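Local coordinates for Tv2483 (Treponema vincentii, PDB 6DET), which binds L-arginine with high selectivity and, as a family 3 solute-binding lipoprotein, probably hands it to an ABC transporter for uptake, at residues I82-A85 with Q86-I89; S104-E107 with E108-Q111; A146-A149 with D150-G153; A171-T174 with I175-Y179; I247-F250 with S251-W254. All coordinates share one frame; numbering follows the deposited sequence.

Interaction 1 of 5, residues I82-A85 with Q86-I89; sequences IQWA and QKEI. With ARG (arginine), chain B.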
loop_
_atom_site.group_PDB
_atom_site.type_symbol
_atom_site.label_atom_id
_atom_site.label_comp_id
_atom_site.label_asym_id
_atom_site.label_seq_id
_atom_site.Cartn_x
_atom_site.Cartn_y
_atom_site.Cartn_z
ATOM N N ILE A 82 -5.679 -6.862 9.427
ATOM C CA ILE A 82 -4.745 -7.977 9.412
ATOM C C ILE A 82 -3.377 -7.537 9.906
ATOM O O ILE A 82 -3.044 -6.346 9.948
ATOM C CB ILE A 82 -4.601 -8.608 8.029
ATOM C CG1 ILE A 82 -4.099 -7.578 7.000
ATOM C CG2 ILE A 82 -5.963 -9.207 7.576
ATOM C CD1 ILE A 82 -3.646 -8.190 5.680
ATOM N N GLN A 83 -2.587 -8.541 10.283
ATOM C CA GLN A 83 -1.147 -8.395 10.480
ATOM C C GLN A 83 -0.480 -8.483 9.110
ATOM O O GLN A 83 -0.631 -9.490 8.411
ATOM C CB GLN A 83 -0.619 -9.488 11.408
ATOM C CG GLN A 83 0.863 -9.415 11.683
ATOM C CD GLN A 83 1.231 -8.166 12.442
ATOM O OE1 GLN A 83 1.767 -7.209 11.876
ATOM N NE2 GLN A 83 0.932 -8.160 13.732
ATOM N N TRP A 84 0.229 -7.427 8.698
ATOM C CA TRP A 84 0.675 -7.382 7.315
ATOM C C TRP A 84 1.524 -8.597 6.966
ATOM O O TRP A 84 1.465 -9.095 5.834
ATOM C CB TRP A 84 1.461 -6.087 7.058
ATOM C CG TRP A 84 1.653 -5.742 5.588
ATOM C CD1 TRP A 84 2.856 -5.637 4.913
ATOM C CD2 TRP A 84 0.637 -5.412 4.632
ATOM N NE1 TRP A 84 2.638 -5.287 3.605
ATOM C CE2 TRP A 84 1.291 -5.140 3.405
ATOM C CE3 TRP A 84 -0.755 -5.328 4.685
ATOM C CZ2 TRP A 84 0.601 -4.800 2.248
ATOM C CZ3 TRP A 84 -1.451 -4.977 3.522
ATOM C CH2 TRP A 84 -0.765 -4.720 2.322
ATOM N N ALA A 85 2.351 -9.062 7.916
ATOM C CA ALA A 85 3.268 -10.168 7.647
ATOM C C ALA A 85 2.532 -11.472 7.375
ATOM O O ALA A 85 3.117 -12.388 6.788
ATOM C CB ALA A 85 4.220 -10.370 8.832
ATOM N N GLN A 86 1.266 -11.562 7.774
ATOM C CA GLN A 86 0.437 -12.753 7.609
ATOM C C GLN A 86 -0.438 -12.705 6.365
ATOM O O GLN A 86 -1.265 -13.607 6.175
ATOM C CB GLN A 86 -0.484 -12.932 8.831
ATOM C CG GLN A 86 0.227 -13.272 10.138
ATOM C CD GLN A 86 1.164 -14.443 9.981
ATOM O OE1 GLN A 86 0.733 -15.558 9.701
ATOM N NE2 GLN A 86 2.462 -14.190 10.122
ATOM N N LYS A 87 -0.298 -11.667 5.534
ATOM C CA LYS A 87 -1.300 -11.401 4.511
ATOM C C LYS A 87 -1.405 -12.553 3.520
ATOM O O LYS A 87 -2.507 -12.893 3.084
ATOM C CB LYS A 87 -0.992 -10.063 3.797
ATOM C CG LYS A 87 0.360 -9.940 3.098
ATOM C CD LYS A 87 0.573 -8.519 2.585
ATOM C CE LYS A 87 1.989 -8.366 2.058
ATOM N NZ LYS A 87 2.981 -8.483 3.193
ATOM N N GLU A 88 -0.284 -13.177 3.154
ATOM C CA GLU A 88 -0.340 -14.260 2.168
ATOM C C GLU A 88 -1.094 -15.474 2.715
ATOM O O GLU A 88 -1.899 -16.098 2.003
ATOM C CB GLU A 88 1.076 -14.655 1.756
ATOM C CG GLU A 88 1.070 -15.580 0.563
ATOM C CD GLU A 88 2.450 -16.018 0.117
ATOM O OE1 GLU A 88 3.429 -15.787 0.858
ATOM O OE2 GLU A 88 2.541 -16.614 -0.982
ATOM N N ILE A 89 -0.823 -15.832 3.963
ATOM C CA ILE A 89 -1.512 -16.955 4.593
ATOM C C ILE A 89 -2.992 -16.651 4.778
ATOM O O ILE A 89 -3.845 -17.504 4.521
ATOM C CB ILE A 89 -0.842 -17.295 5.941
ATOM C CG1 ILE A 89 0.630 -17.672 5.747
ATOM C CG2 ILE A 89 -1.615 -18.422 6.655
ATOM C CD1 ILE A 89 0.889 -18.781 4.739
HETATM N N ARG B . 3.449 -0.911 -0.185
HETATM C CA ARG B . 3.636 -1.748 1.028
HETATM C C ARG B . 3.550 -3.220 0.644
HETATM O O ARG B . 2.980 -3.523 -0.422
HETATM C CB ARG B . 2.579 -1.429 2.085
HETATM C CG ARG B . 2.685 -0.030 2.682
HETATM C CD ARG B . 1.574 0.304 3.673
HETATM N NE ARG B . 1.660 -0.553 4.839
HETATM C CZ ARG B . 0.820 -1.544 5.121
HETATM N NH1 ARG B . 1.057 -2.276 6.212
HETATM N NH2 ARG B . -0.218 -1.818 4.330
HETATM O OXT ARG B . 4.022 -4.083 1.397
#
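Lys87 lies over one face of the Trp84 indole, its chain running aslant, in the turn of the solute-binding fold that joins strand 76-81 to helix 87-92 and forms one wall of the arginine pocket. Lys87 CD stands over the six-membered ring of Trp84, 3.6 Å from its centroid, in a CH-pi contact. The chain then bends at its last torsion (chi4 -67°), carrying NZ over the five-membered ring, where it makes a cation-pi contact 3.5 Å from that centroid. The same bend brings NZ back to the backbone: Lys87 NZ donates to Trp84 O at 3.1 Å, while Lys87 N reaches this oxygen from the other face of the carbonyl plane, also at 3.1 Å. Trp84 O is thus held by two donors of one residue. NZ, buried here, gains a further acceptor in Asp150 O. Ile82 CD1 rests on Lys87 CB at 3.8 Å, and Gln86 N donates to Gln83 O at 2.9 Å, closing the turn. On the opposite face of the indole lies the guanidinium of the bound arginine, its NH2 3.3 Å above the plane and offset toward the rim. The ring is therefore held between a lysine ammonium and the ligand's own positive group, which may draw on its pi electrons and make its N-H a somewhat stronger donor. That N-H is used on the ligand carboxylate: Trp84 NE1 donates to the arginine OXT at 2.9 Å.

Interaction 2 of 5, residues S104-E107 with E108-Q111; sequences SVTE and ERKQ. With ARG (arginine), chain B.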
loop_
_atom_site.group_PDB
_atom_site.type_symbol
_atom_site.label_atom_id
_atom_site.label_comp_id
_atom_site.label_asym_id
_atom_site.label_seq_id
_atom_site.Cartn_x
_atom_site.Cartn_y
_atom_site.Cartn_z
ATOM N N SER A 104 1.924 -3.008 -3.020
ATOM C CA SER A 104 2.798 -2.773 -4.173
ATOM C C SER A 104 2.946 -3.991 -5.092
ATOM O O SER A 104 3.136 -5.125 -4.646
ATOM C CB SER A 104 4.175 -2.361 -3.673
ATOM O OG SER A 104 4.075 -1.165 -2.927
ATOM N N VAL A 105 2.870 -3.745 -6.402
ATOM C CA VAL A 105 3.295 -4.747 -7.368
ATOM C C VAL A 105 4.808 -4.924 -7.305
ATOM O O VAL A 105 5.567 -3.949 -7.334
ATOM C CB VAL A 105 2.858 -4.353 -8.788
ATOM C CG1 VAL A 105 3.339 -5.411 -9.772
ATOM C CG2 VAL A 105 1.352 -4.196 -8.845
ATOM N N THR A 106 5.255 -6.176 -7.200
ATOM C CA THR A 106 6.647 -6.534 -7.406
ATOM C C THR A 106 6.690 -7.759 -8.298
ATOM O O THR A 106 5.704 -8.504 -8.427
ATOM C CB THR A 106 7.410 -6.866 -6.119
ATOM O OG1 THR A 106 6.949 -8.127 -5.615
ATOM C CG2 THR A 106 7.242 -5.773 -5.047
ATOM N N GLU A 107 7.858 -7.976 -8.904
ATOM C CA GLU A 107 8.003 -9.145 -9.764
ATOM C C GLU A 107 7.845 -10.435 -8.962
ATOM O O GLU A 107 7.151 -11.364 -9.395
ATOM C CB GLU A 107 9.346 -9.096 -10.489
ATOM C CG GLU A 107 9.401 -8.020 -11.575
ATOM C CD GLU A 107 8.285 -8.154 -12.609
ATOM O OE1 GLU A 107 8.225 -9.193 -13.291
ATOM O OE2 GLU A 107 7.442 -7.234 -12.710
ATOM N N GLU A 108 8.455 -10.500 -7.776
ATOM C CA GLU A 108 8.288 -11.659 -6.895
ATOM C C GLU A 108 6.815 -11.918 -6.592
ATOM O O GLU A 108 6.343 -13.063 -6.647
ATOM C CB GLU A 108 9.080 -11.440 -5.599
ATOM C CG GLU A 108 8.658 -12.280 -4.383
ATOM C CD GLU A 108 9.117 -13.714 -4.464
ATOM O OE1 GLU A 108 9.732 -14.089 -5.479
ATOM O OE2 GLU A 108 8.870 -14.466 -3.501
ATOM N N ARG A 109 6.068 -10.866 -6.251
ATOM C CA ARG A 109 4.671 -11.047 -5.861
ATOM C C ARG A 109 3.789 -11.534 -7.013
ATOM O O ARG A 109 2.742 -12.155 -6.760
ATOM C CB ARG A 109 4.127 -9.745 -5.301
ATOM C CG ARG A 109 4.649 -9.460 -3.928
ATOM C CD ARG A 109 4.222 -8.084 -3.431
ATOM N NE ARG A 109 4.607 -7.892 -2.019
ATOM C CZ ARG A 109 4.281 -6.830 -1.286
ATOM N NH1 ARG A 109 3.577 -5.837 -1.828
ATOM N NH2 ARG A 109 4.653 -6.770 0.005
ATOM N N LYS A 110 4.201 -11.308 -8.265
ATOM C CA LYS A 110 3.468 -11.870 -9.400
ATOM C C LYS A 110 3.423 -13.389 -9.357
ATOM O O LYS A 110 2.518 -13.990 -9.960
ATOM C CB LYS A 110 4.089 -11.422 -10.740
ATOM C CG LYS A 110 3.862 -9.946 -11.029
ATOM C CD LYS A 110 4.512 -9.476 -12.354
ATOM C CE LYS A 110 4.198 -7.998 -12.614
ATOM N NZ LYS A 110 5.032 -7.366 -13.698
ATOM N N GLN A 111 4.384 -14.022 -8.690
ATOM C CA GLN A 111 4.407 -15.471 -8.531
ATOM C C GLN A 111 3.596 -15.950 -7.334
ATOM O O GLN A 111 3.506 -17.157 -7.115
ATOM C CB GLN A 111 5.844 -15.979 -8.365
ATOM C CG GLN A 111 6.846 -15.434 -9.352
ATOM C CD GLN A 111 6.476 -15.735 -10.784
ATOM O OE1 GLN A 111 5.870 -16.766 -11.076
ATOM N NE2 GLN A 111 6.837 -14.832 -11.689
HETATM N N ARG B . 3.449 -0.911 -0.185
HETATM C CA ARG B . 3.636 -1.748 1.028
HETATM C C ARG B . 3.550 -3.220 0.644
HETATM O O ARG B . 2.980 -3.523 -0.422
HETATM C CB ARG B . 2.579 -1.429 2.085
HETATM C CG ARG B . 2.685 -0.030 2.682
HETATM C CD ARG B . 1.574 0.304 3.673
HETATM N NE ARG B . 1.660 -0.553 4.839
HETATM C CZ ARG B . 0.820 -1.544 5.121
HETATM N NH1 ARG B . 1.057 -2.276 6.212
HETATM N NH2 ARG B . -0.218 -1.818 4.330
HETATM O OXT ARG B . 4.022 -4.083 1.397
#
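The carboxylate O of the bound arginine is gripped jointly by Ser104 and Arg109: Ser104 N donates to it almost straight (173°), and Arg109 NH1 lies 2.8 Å from the same ligand O. Arg109 NH1 has a second acceptor in Ser104 O, 2.9 Å away, met in the carbonyl plane on a lone pair and near the guanidinium plane. Alongside, Arg109 NH2 bonds the ligand OXT at 3.1 Å, so the guanidinium meets the carboxylate edge on with two N-H donors. Ser104 also serves the alpha-amino group of the ligand, OG accepting from the arginine N at 2.8 Å and being also hydrogen-bonded to Glu217. The reach of Arg109 comes from a chain extended from CG to NE. Its root is pinned by Thr106, whose OG1 accepts from Arg109 N at 2.9 Å; chi1 of 71° sets OG1 between the threonine's own N and carbonyl carbon, facing that amide. Outside the pocket, Glu107 and Lys110 lie side by side and join in a salt bridge, Glu107 OE2 to Lys110 NZ 2.6 Å, the amine approaching on the syn side. Phe103 adds a cation-pi contact to Arg109. An arginine paired with the alpha-carboxylate, next to backbone and serine donors, is characteristic of the amino-acid site in family 3 solute-binding proteins.

Interaction 3 of 5, residues A146-A149 with D150-G153; sequences AVEA and DTAG. With ARG (arginine), chain B.
Glu148 and Thr151 close the tight side of a type II beta turn that ends strand 143-148, with Thr151 OG1 donating to Glu148 O at 2.7 Å. A chi1 of 62° turns that hydroxyl to the carbonyl of Glu148 and leaves CG2 against the stem of the glutamate, 3.7 Å from Glu148 CB, the two side chains crossing at about a right angle. One ordered water bridges the turn: it donates to Glu148 O, which so serves two donors, and accepts from Thr151 N and from Gly153 N, the latter 3.1 Å from the water oxygen. Gly153, opening helix 153-158, has no side chain to hold Val147 off, and the valine CG1 comes within 4.1 Å of Gly153 C. The other side is slacker. Asp150, at the turn corner with a positive phi of 58°, carries its exposed, poorly ordered carboxylate beside the backbone of Ala149. The extended Glu148 chain meanwhile reaches from the strand end into the pocket, where its two oxygens take two different N-H groups of the bound arginine: OE1 accepts from the ligand NE at 2.8 Å and OE2 from the ligand NH1, likewise at 2.8 Å. The carboxylate sets negative charge and two acceptors against two neighbouring N-H groups of the positive guanidinium, which probably contributes to the preference of the pocket for arginine.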
loop_
_atom_site.group_PDB
_atom_site.type_symbol
_atom_site.label_atom_id
_atom_site.label_comp_id
_atom_site.label_asym_id
_atom_site.label_seq_id
_atom_site.Cartn_x
_atom_site.Cartn_y
_atom_site.Cartn_z
ATOM N N ALA A 146 15.292 1.859 9.061
ATOM C CA ALA A 146 14.124 1.099 9.491
ATOM C C ALA A 146 13.146 1.000 8.335
ATOM O O ALA A 146 12.966 1.950 7.562
ATOM C CB ALA A 146 13.431 1.730 10.704
ATOM N N VAL A 147 12.523 -0.168 8.224
ATOM C CA VAL A 147 11.514 -0.414 7.202
ATOM C C VAL A 147 10.355 -1.129 7.872
ATOM O O VAL A 147 10.525 -1.833 8.872
ATOM C CB VAL A 147 12.067 -1.240 6.017
ATOM C CG1 VAL A 147 13.319 -0.580 5.451
ATOM C CG2 VAL A 147 12.347 -2.701 6.426
ATOM N N GLU A 148 9.169 -0.943 7.325
ATOM C CA GLU A 148 8.042 -1.762 7.750
ATOM C C GLU A 148 8.259 -3.217 7.303
ATOM O O GLU A 148 8.650 -3.488 6.161
ATOM C CB GLU A 148 6.743 -1.166 7.199
ATOM C CG GLU A 148 5.498 -1.798 7.762
ATOM C CD GLU A 148 4.185 -1.188 7.225
ATOM O OE1 GLU A 148 4.165 -0.483 6.181
ATOM O OE2 GLU A 148 3.138 -1.463 7.853
ATOM N N ALA A 149 8.057 -4.156 8.223
ATOM C CA ALA A 149 8.263 -5.563 7.914
ATOM C C ALA A 149 7.351 -6.026 6.787
ATOM O O ALA A 149 6.203 -5.594 6.678
ATOM C CB ALA A 149 7.993 -6.432 9.138
ATOM N N ASP A 150 7.875 -6.948 5.973
ATOM C CA ASP A 150 7.130 -7.619 4.900
ATOM C C ASP A 150 6.553 -6.650 3.876
ATOM O O ASP A 150 5.469 -6.890 3.326
ATOM C CB ASP A 150 6.015 -8.501 5.465
ATOM C CG ASP A 150 6.548 -9.667 6.256
ATOM O OD1 ASP A 150 6.743 -10.740 5.651
ATOM O OD2 ASP A 150 6.781 -9.512 7.474
ATOM N N THR A 151 7.298 -5.577 3.584
ATOM C CA THR A 151 6.933 -4.630 2.544
ATOM C C THR A 151 7.945 -4.604 1.407
ATOM O O THR A 151 7.878 -3.704 0.561
ATOM C CB THR A 151 6.797 -3.213 3.104
ATOM O OG1 THR A 151 8.072 -2.786 3.627
ATOM C CG2 THR A 151 5.732 -3.133 4.189
ATOM N N ALA A 152 8.896 -5.541 1.381
ATOM C CA ALA A 152 10.010 -5.517 0.430
ATOM C C ALA A 152 10.784 -4.205 0.490
ATOM O O ALA A 152 11.414 -3.798 -0.495
ATOM C CB ALA A 152 9.537 -5.762 -1.006
ATOM N N GLY A 153 10.751 -3.517 1.631
ATOM C CA GLY A 153 11.576 -2.330 1.780
ATOM C C GLY A 153 13.042 -2.674 1.888
ATOM O O GLY A 153 13.902 -1.930 1.408
HETATM N N ARG B . 3.449 -0.911 -0.185
HETATM C CA ARG B . 3.636 -1.748 1.028
HETATM C C ARG B . 3.550 -3.220 0.644
HETATM O O ARG B . 2.980 -3.523 -0.422
HETATM C CB ARG B . 2.579 -1.429 2.085
HETATM C CG ARG B . 2.685 -0.030 2.682
HETATM C CD ARG B . 1.574 0.304 3.673
HETATM N NE ARG B . 1.660 -0.553 4.839
HETATM C CZ ARG B . 0.820 -1.544 5.121
HETATM N NH1 ARG B . 1.057 -2.276 6.212
HETATM N NH2 ARG B . -0.218 -1.818 4.330
HETATM O OXT ARG B . 4.022 -4.083 1.397
HETATM O O HOH W 1 10.270 -4.752 4.390
#

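Interaction 4 of 5, residues A171-T174 with I175-Y179; sequences AMAT and IDQLY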
loop_
_atom_site.group_PDB
_atom_site.type_symbol
_atom_site.label_atom_id
_atom_site.label_comp_id
_atom_site.label_asym_id
_atom_site.label_seq_id
_atom_site.Cartn_x
_atom_site.Cartn_y
_atom_site.Cartn_z
ATOM N N ALA A 171 13.438 -4.023 10.821
ATOM C CA ALA A 171 12.051 -4.185 10.410
ATOM C C ALA A 171 11.132 -3.944 11.599
ATOM O O ALA A 171 11.349 -4.502 12.683
ATOM C CB ALA A 171 11.806 -5.582 9.841
ATOM N N MET A 172 10.116 -3.116 11.395
ATOM C CA MET A 172 9.167 -2.751 12.431
ATOM C C MET A 172 7.739 -3.048 11.988
ATOM O O MET A 172 7.450 -3.214 10.800
ATOM C CB MET A 172 9.350 -1.282 12.782
ATOM C CG MET A 172 10.829 -0.964 12.908
ATOM S SD MET A 172 11.203 0.512 13.857
ATOM C CE MET A 172 12.883 0.135 14.366
ATOM N N ALA A 173 6.841 -3.136 12.966
ATOM C CA ALA A 173 5.495 -3.637 12.720
ATOM C C ALA A 173 4.489 -2.579 12.286
ATOM O O ALA A 173 3.434 -2.937 11.739
ATOM C CB ALA A 173 4.959 -4.318 13.990
ATOM N N THR A 174 4.743 -1.300 12.562
ATOM C CA THR A 174 3.860 -0.234 12.108
ATOM C C THR A 174 4.652 0.929 11.527
ATOM O O THR A 174 5.869 1.076 11.726
ATOM C CB THR A 174 2.977 0.318 13.232
ATOM O OG1 THR A 174 3.772 1.115 14.122
ATOM C CG2 THR A 174 2.324 -0.808 14.040
ATOM N N ILE A 175 3.910 1.821 10.879
ATOM C CA ILE A 175 4.529 3.022 10.329
ATOM C C ILE A 175 4.914 3.971 11.456
ATOM O O ILE A 175 5.965 4.629 11.407
ATOM C CB ILE A 175 3.580 3.686 9.316
ATOM C CG1 ILE A 175 3.346 2.761 8.106
ATOM C CG2 ILE A 175 4.129 5.043 8.872
ATOM C CD1 ILE A 175 2.154 3.191 7.245
ATOM N N ASP A 176 4.080 4.054 12.500
ATOM C CA ASP A 176 4.417 4.939 13.617
ATOM C C ASP A 176 5.734 4.534 14.267
ATOM O O ASP A 176 6.492 5.399 14.724
ATOM C CB ASP A 176 3.294 4.940 14.655
ATOM C CG ASP A 176 2.189 5.942 14.333
ATOM O OD1 ASP A 176 2.380 6.795 13.440
ATOM O OD2 ASP A 176 1.133 5.888 14.999
ATOM N N GLN A 177 6.033 3.231 14.302
ATOM C CA GLN A 177 7.284 2.774 14.905
ATOM C C GLN A 177 8.495 3.281 14.134
ATOM O O GLN A 177 9.538 3.577 14.736
ATOM C CB GLN A 177 7.298 1.249 14.987
ATOM C CG GLN A 177 6.525 0.748 16.210
ATOM C CD GLN A 177 6.277 -0.733 16.186
ATOM O OE1 GLN A 177 6.852 -1.459 15.380
ATOM N NE2 GLN A 177 5.416 -1.199 17.088
ATOM N N LEU A 178 8.390 3.360 12.803
ATOM C CA LEU A 178 9.484 3.933 12.023
ATOM C C LEU A 178 9.814 5.338 12.508
ATOM O O LEU A 178 10.981 5.676 12.741
ATOM C CB LEU A 178 9.122 3.965 10.532
ATOM C CG LEU A 178 8.608 2.666 9.911
ATOM C CD1 LEU A 178 8.240 2.933 8.467
ATOM C CD2 LEU A 178 9.643 1.547 10.007
ATOM N N TYR A 179 8.801 6.196 12.630
ATOM C CA TYR A 179 9.082 7.577 13.018
ATOM C C TYR A 179 9.568 7.659 14.451
ATOM O O TYR A 179 10.379 8.537 14.782
ATOM C CB TYR A 179 7.836 8.444 12.810
ATOM C CG TYR A 179 7.606 8.769 11.356
ATOM C CD1 TYR A 179 8.287 9.818 10.758
ATOM C CD2 TYR A 179 6.709 8.029 10.582
ATOM C CE1 TYR A 179 8.106 10.122 9.448
ATOM C CE2 TYR A 179 6.518 8.328 9.229
ATOM C CZ TYR A 179 7.230 9.385 8.679
ATOM O OH TYR A 179 7.092 9.730 7.358
#
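With chi1 at 73°, Thr174 OG1 swings in to the first turn of the helix, to Gln177 N, while Gln177, with chi2 at 168°, runs out extended until its amide reaches the chain ahead of the threonine. The result is an N-cap at the start of helix 175-184, in a beta-alpha-beta unit whose strands 167-172 and 189-193 flank strand 143-148. Thr174 OG1 accepts from Gln177 N at 3.1 Å, a capping bond, and the same amide makes a weak, long one to Thr174 O. The glutamine returns the grip one residue earlier than a capping box would: Gln177 OE1 takes the N-H of Ala173 at 2.9 Å, the donor tilted from the amide carbonyl plane. Strand end and first helical turn are thus tied by a bond in each direction across the loop. Met172 packs against the same glutamine. Its CB lies 3.6 Å from Gln177 OE1, and its extended chain continues alongside the helix until SD comes 3.6 Å from Gln177 O. The side chain of Ile175 touches Glu148 and is about 4 Å from the bound arginine, and Leu178 packs on Ala146, Ile190 and Val192 of the neighbouring strands. Methionine and leucine cross at a slant, with Leu178 CD2 touching both Met172 CB and Met172 CG at 4.0 Å.

Interaction 5 of 5, residues I247-F250 with S251-W254; sequences IPNF and SRKW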
loop_
_atom_site.group_PDB
_atom_site.type_symbol
_atom_site.label_atom_id
_atom_site.label_comp_id
_atom_site.label_asym_id
_atom_site.label_seq_id
_atom_site.Cartn_x
_atom_site.Cartn_y
_atom_site.Cartn_z
ATOM N N ILE A 247 -13.954 7.473 -8.831
ATOM C CA ILE A 247 -12.662 7.225 -8.200
ATOM C C ILE A 247 -11.795 8.478 -8.315
ATOM O O ILE A 247 -11.180 8.887 -7.314
ATOM C CB ILE A 247 -11.983 5.977 -8.787
ATOM C CG1 ILE A 247 -12.707 4.738 -8.264
ATOM C CG2 ILE A 247 -10.516 5.922 -8.353
ATOM C CD1 ILE A 247 -12.239 3.389 -8.825
ATOM N N PRO A 248 -11.724 9.136 -9.482
ATOM C CA PRO A 248 -11.012 10.424 -9.543
ATOM C C PRO A 248 -11.456 11.399 -8.473
ATOM O O PRO A 248 -10.633 12.127 -7.908
ATOM C CB PRO A 248 -11.351 10.924 -10.953
ATOM C CG PRO A 248 -11.425 9.642 -11.766
ATOM C CD PRO A 248 -12.120 8.676 -10.832
ATOM N N ASN A 249 -12.748 11.437 -8.182
ATOM C CA ASN A 249 -13.232 12.344 -7.159
ATOM C C ASN A 249 -12.885 11.856 -5.759
ATOM O O ASN A 249 -12.607 12.681 -4.887
ATOM C CB ASN A 249 -14.730 12.564 -7.324
ATOM C CG ASN A 249 -15.034 13.554 -8.431
ATOM O OD1 ASN A 249 -14.159 14.323 -8.841
ATOM N ND2 ASN A 249 -16.259 13.531 -8.933
ATOM N N PHE A 250 -12.857 10.540 -5.527
ATOM C CA PHE A 250 -12.277 10.038 -4.278
ATOM C C PHE A 250 -10.826 10.487 -4.155
ATOM O O PHE A 250 -10.359 10.835 -3.068
ATOM C CB PHE A 250 -12.313 8.502 -4.198
ATOM C CG PHE A 250 -13.700 7.866 -3.995
ATOM C CD1 PHE A 250 -14.735 8.518 -3.335
ATOM C CD2 PHE A 250 -13.923 6.564 -4.448
ATOM C CE1 PHE A 250 -15.973 7.890 -3.148
ATOM C CE2 PHE A 250 -15.147 5.955 -4.272
ATOM C CZ PHE A 250 -16.169 6.618 -3.624
ATOM N N SER A 251 -10.073 10.414 -5.252
ATOM C CA SER A 251 -8.676 10.832 -5.205
ATOM C C SER A 251 -8.552 12.315 -4.865
ATOM O O SER A 251 -7.673 12.717 -4.086
ATOM C CB SER A 251 -8.011 10.532 -6.546
ATOM O OG SER A 251 -6.654 10.948 -6.550
ATOM N N ARG A 252 -9.408 13.151 -5.459
ATOM C CA ARG A 252 -9.365 14.584 -5.170
ATOM C C ARG A 252 -9.696 14.836 -3.704
ATOM O O ARG A 252 -9.066 15.671 -3.052
ATOM C CB ARG A 252 -10.329 15.338 -6.097
ATOM C CG ARG A 252 -9.958 15.232 -7.582
ATOM C CD ARG A 252 -10.806 16.129 -8.483
ATOM N NE ARG A 252 -10.309 16.086 -9.850
ATOM C CZ ARG A 252 -10.830 15.341 -10.826
ATOM N NH1 ARG A 252 -11.892 14.574 -10.598
ATOM N NH2 ARG A 252 -10.294 15.362 -12.043
ATOM N N LYS A 253 -10.659 14.089 -3.168
ATOM C CA LYS A 253 -10.996 14.169 -1.746
ATOM C C LYS A 253 -9.790 13.890 -0.864
ATOM O O LYS A 253 -9.524 14.625 0.103
ATOM C CB LYS A 253 -12.115 13.177 -1.437
ATOM C CG LYS A 253 -12.495 13.017 0.038
ATOM C CD LYS A 253 -13.409 11.773 0.193
ATOM C CE LYS A 253 -13.731 11.413 1.632
ATOM N NZ LYS A 253 -14.579 10.185 1.665
ATOM N N TRP A 254 -9.063 12.812 -1.153
ATOM C CA TRP A 254 -8.030 12.332 -0.236
ATOM C C TRP A 254 -6.638 12.902 -0.519
ATOM O O TRP A 254 -5.826 13.019 0.415
ATOM C CB TRP A 254 -7.969 10.806 -0.285
ATOM C CG TRP A 254 -9.144 10.163 0.369
ATOM C CD1 TRP A 254 -10.177 9.522 -0.244
ATOM C CD2 TRP A 254 -9.426 10.130 1.775
ATOM N NE1 TRP A 254 -11.080 9.077 0.696
ATOM C CE2 TRP A 254 -10.639 9.443 1.945
ATOM C CE3 TRP A 254 -8.766 10.612 2.902
ATOM C CZ2 TRP A 254 -11.202 9.219 3.208
ATOM C CZ3 TRP A 254 -9.331 10.395 4.149
ATOM C CH2 TRP A 254 -10.533 9.711 4.286
#
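From Ile247 to Trp254 the chain is regular alpha-helix, with four consecutive bonds from residue i+4 back to i, beginning with Ser251 N to Ile247 O at 2.8 Å and ending with Trp254 N to Phe250 O at 3.0 Å. Pro248, with no N-H to donate, lies in the first turn of helix 246-255, and its carbonyl accepts from Arg252 N. On the outer face Asn249 and Arg252 join side chains one turn apart. Arg252 NH1 donates to Asn249 OD1 at 2.9 Å; the oxygen lies near the guanidinium plane, but the donor stands above the amide carbonyl plane, the two flat groups being 59° apart. The extended arginine chain also brings NH1 to within 3.7 Å of Pro248 CB, and a salt bridge to Glu245 gives this nitrogen a second acceptor. Toward the end of the helix, Trp254 CD1 lies 3.1 Å from Phe250 O, and the extended Lys253 chain runs past the indole, CE 3.3 Å above the Trp254 ring plane, offset toward the rim. Lys253 NZ forms a salt bridge with Asp64 OD2, and Trp254 NE1 a hydrogen bond with the same oxygen, which fastens this end to helix 61-73. Phe250 and Ser251 meet Tyr61 of that same helix, Ser251 OG is bonded to the following chain at Ser257 and Leu259, and Ile247 packs against Leu238 and Met241 of helix 228-243.

Overall arrangement
Interactions 1, 2 and 3 all bond the bound arginine: 82-89 and 104-111 both bond its carboxylate, 104-111 also its amino group, and 146-153 its guanidinium, against which the Trp84 ring lies. They also touch one another. Lys87 NZ lies 3.0 Å from Asp150 O, a probable hydrogen bond that reaches from interaction 1 to interaction 3, consistent with a clasp between the two lobes closed on the ligand, and Lys87 CE packs on Arg109 NH2 of interaction 2 at 3.7 Å. Interaction 4 backs interaction 3 through the sheet, Ala149 N being 2.8 Å from Met172 O, with centres about 9 Å apart. Interaction 5 stands apart, its nearest atoms about 14 to 17 Å from the others.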